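Local coordinates for protein pantothenate kinase (Coxiella burnetii, PDB 3TQC) that catalyses the ATP-dependent phosphorylation of (R)-pantothenate to 4'-phosphopantothenate, the first step of coenzyme A biosynthesis, at residues B[64-69]-B[114-119]. Numbering follows the deposited sequence.
Sequences RLLSFY and ALLSRW
The indole of W119 lies against helix 52-84 across one helical turn, touching R64 and S67 together, and illustrates how an aromatic side chain just after a helix can close the gap to a neighbouring helix. S67 CB sits over the six-membered ring in a CH-pi contact, 4.3 Å from its centroid and 17° off the ring normal. With OG anti to the backbone N (chi1 -173°), the S67 hydroxyl reaches the same face, 3.8 Å from W119 CG, while OG shares a hydrogen bond with H122 NE2. The methylene chain of R64 crosses the indole at about a right angle. Its CD comes within 3.4 Å of W119 CZ2, and its backbone N is equally near W119 CH2, so this end of the ring is closely packed. The other face of the indole carries R118 CG, leaving the ring sandwiched between its own chain and the helix.

Deeper in, the contact is slimmer and made mainly by two leucines: L116 CD2 meets L66 CB at 3.9 Å, and both side chains also rest on I95 of the central strand 93-99. The guanidinium end of R64 belongs to the looser margin, where R64 and W119 are both partly exposed. No hydrogen bond joins the two segments, and the R64 guanidinium, inclined 53° to the indole, runs along its own helix to the next turn, where NH1 lies 3.2 Å above the centre of the F68 ring. R64 and F68 also meet F83 of the second subunit, so that this margin leads into the dimer interface.

A type I turn from L116 to W119 brings the indole round to helix 52-84. Helix 105-116 starts at the ADP-binding P-loop and packs on the central sheet as in P-loop kinases, here joined by the long helix 52-84.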
loop_
_atom_site.group_PDB
_atom_site.type_symbol
_atom_site.label_atom_id
_atom_site.label_comp_id
_atom_site.label_asym_id
_atom_site.label_seq_id
_atom_site.Cartn_x
_atom_site.Cartn_y
_atom_site.Cartn_z
ATOM N N ARG B 64 -21.072 3.162 -7.523
ATOM C CA ARG B 64 -21.646 1.936 -6.974
ATOM C C ARG B 64 -20.565 0.886 -6.703
ATOM O O ARG B 64 -20.610 0.218 -5.679
ATOM C CB ARG B 64 -22.723 1.362 -7.898
ATOM C CG ARG B 64 -23.383 0.052 -7.403
ATOM C CD ARG B 64 -24.257 0.291 -6.199
ATOM N NE ARG B 64 -24.722 -0.936 -5.553
ATOM C CZ ARG B 64 -24.089 -1.592 -4.581
ATOM N NH1 ARG B 64 -22.906 -1.200 -4.127
ATOM N NH2 ARG B 64 -24.645 -2.670 -4.066
ATOM N N LEU B 65 -19.600 0.743 -7.609
ATOM C CA LEU B 65 -18.506 -0.209 -7.400
ATOM C C LEU B 65 -17.788 0.170 -6.120
ATOM O O LEU B 65 -17.609 -0.644 -5.240
ATOM C CB LEU B 65 -17.531 -0.223 -8.583
ATOM C CG LEU B 65 -16.253 -1.074 -8.402
ATOM C CD1 LEU B 65 -16.576 -2.550 -8.421
ATOM C CD2 LEU B 65 -15.213 -0.761 -9.451
ATOM N N LEU B 66 -17.424 1.437 -6.004
ATOM C CA LEU B 66 -16.755 1.925 -4.810
ATOM C C LEU B 66 -17.598 1.729 -3.558
ATOM O O LEU B 66 -17.064 1.432 -2.500
ATOM C CB LEU B 66 -16.408 3.398 -4.971
ATOM C CG LEU B 66 -15.395 3.664 -6.065
ATOM C CD1 LEU B 66 -15.159 5.154 -6.225
ATOM C CD2 LEU B 66 -14.120 2.918 -5.675
ATOM N N SER B 67 -18.909 1.900 -3.673
ATOM C CA SER B 67 -19.779 1.682 -2.533
ATOM C C SER B 67 -19.573 0.268 -2.003
ATOM O O SER B 67 -19.531 0.081 -0.807
ATOM C CB SER B 67 -21.254 1.941 -2.874
ATOM O OG SER B 67 -22.074 1.885 -1.718
ATOM N N PHE B 68 -19.411 -0.716 -2.886
ATOM C CA PHE B 68 -19.174 -2.098 -2.425
ATOM C C PHE B 68 -17.979 -2.149 -1.486
ATOM O O PHE B 68 -18.025 -2.810 -0.444
ATOM C CB PHE B 68 -18.921 -3.075 -3.571
ATOM C CG PHE B 68 -20.155 -3.515 -4.294
ATOM C CD1 PHE B 68 -21.009 -4.420 -3.724
ATOM C CD2 PHE B 68 -20.437 -3.032 -5.565
ATOM C CE1 PHE B 68 -22.156 -4.825 -4.398
ATOM C CE2 PHE B 68 -21.554 -3.435 -6.238
ATOM C CZ PHE B 68 -22.420 -4.330 -5.657
ATOM N N TYR B 69 -16.910 -1.459 -1.864
ATOM C CA TYR B 69 -15.681 -1.472 -1.069
ATOM C C TYR B 69 -15.883 -0.789 0.263
ATOM O O TYR B 69 -15.443 -1.294 1.280
ATOM C CB TYR B 69 -14.511 -0.804 -1.808
ATOM C CG TYR B 69 -13.881 -1.688 -2.846
ATOM C CD1 TYR B 69 -12.644 -2.271 -2.632
ATOM C CD2 TYR B 69 -14.528 -1.946 -4.054
ATOM C CE1 TYR B 69 -12.061 -3.096 -3.596
ATOM C CE2 TYR B 69 -13.951 -2.763 -5.021
ATOM C CZ TYR B 69 -12.725 -3.346 -4.778
ATOM O OH TYR B 69 -12.155 -4.168 -5.733
ATOM N N ALA B 114 -20.320 13.785 -4.868
ATOM C CA ALA B 114 -21.764 13.876 -5.002
ATOM C C ALA B 114 -22.419 12.498 -5.098
ATOM O O ALA B 114 -23.383 12.241 -4.401
ATOM C CB ALA B 114 -22.149 14.731 -6.202
ATOM N N LEU B 115 -21.881 11.619 -5.938
ATOM C CA LEU B 115 -22.483 10.310 -6.177
ATOM C C LEU B 115 -22.318 9.344 -5.017
ATOM O O LEU B 115 -23.264 8.670 -4.645
ATOM C CB LEU B 115 -21.905 9.668 -7.439
ATOM C CG LEU B 115 -22.290 10.344 -8.759
ATOM C CD1 LEU B 115 -21.622 9.614 -9.941
ATOM C CD2 LEU B 115 -23.771 10.371 -8.924
ATOM N N LEU B 116 -21.123 9.267 -4.443
ATOM C CA LEU B 116 -20.912 8.374 -3.315
ATOM C C LEU B 116 -21.827 8.711 -2.142
ATOM O O LEU B 116 -22.205 7.822 -1.391
ATOM C CB LEU B 116 -19.460 8.373 -2.863
ATOM C CG LEU B 116 -18.512 7.603 -3.793
ATOM C CD1 LEU B 116 -17.079 7.803 -3.384
ATOM C CD2 LEU B 116 -18.861 6.135 -3.767
ATOM N N SER B 117 -22.210 9.977 -2.010
ATOM C CA SER B 117 -22.991 10.421 -0.878
ATOM C C SER B 117 -24.458 9.959 -0.957
ATOM O O SER B 117 -25.158 9.996 0.037
ATOM C CB SER B 117 -22.910 11.945 -0.744
ATOM O OG SER B 117 -23.874 12.591 -1.540
ATOM N N ARG B 118 -24.912 9.522 -2.133
ATOM C CA ARG B 118 -26.297 9.061 -2.308
ATOM C C ARG B 118 -26.639 7.782 -1.551
ATOM O O ARG B 118 -27.813 7.513 -1.321
ATOM C CB ARG B 118 -26.619 8.854 -3.796
ATOM C CG ARG B 118 -26.130 7.518 -4.373
ATOM C CD ARG B 118 -25.908 7.570 -5.904
ATOM N NE ARG B 118 -27.120 7.884 -6.675
ATOM C CZ ARG B 118 -28.021 6.999 -7.101
ATOM N NH1 ARG B 118 -27.921 5.706 -6.808
ATOM N NH2 ARG B 118 -29.059 7.420 -7.812
ATOM N N TRP B 119 -25.639 6.983 -1.183
ATOM C CA TRP B 119 -25.884 5.726 -0.468
ATOM C C TRP B 119 -25.941 5.902 1.041
ATOM O O TRP B 119 -25.019 6.443 1.635
ATOM C CB TRP B 119 -24.835 4.684 -0.835
ATOM C CG TRP B 119 -25.151 4.046 -2.110
ATOM C CD1 TRP B 119 -26.097 3.090 -2.336
ATOM C CD2 TRP B 119 -24.573 4.348 -3.369
ATOM N NE1 TRP B 119 -26.126 2.763 -3.666
ATOM C CE2 TRP B 119 -25.197 3.523 -4.323
ATOM C CE3 TRP B 119 -23.586 5.229 -3.784
ATOM C CZ2 TRP B 119 -24.860 3.554 -5.663
ATOM C CZ3 TRP B 119 -23.258 5.265 -5.117
ATOM C CH2 TRP B 119 -23.883 4.421 -6.039
#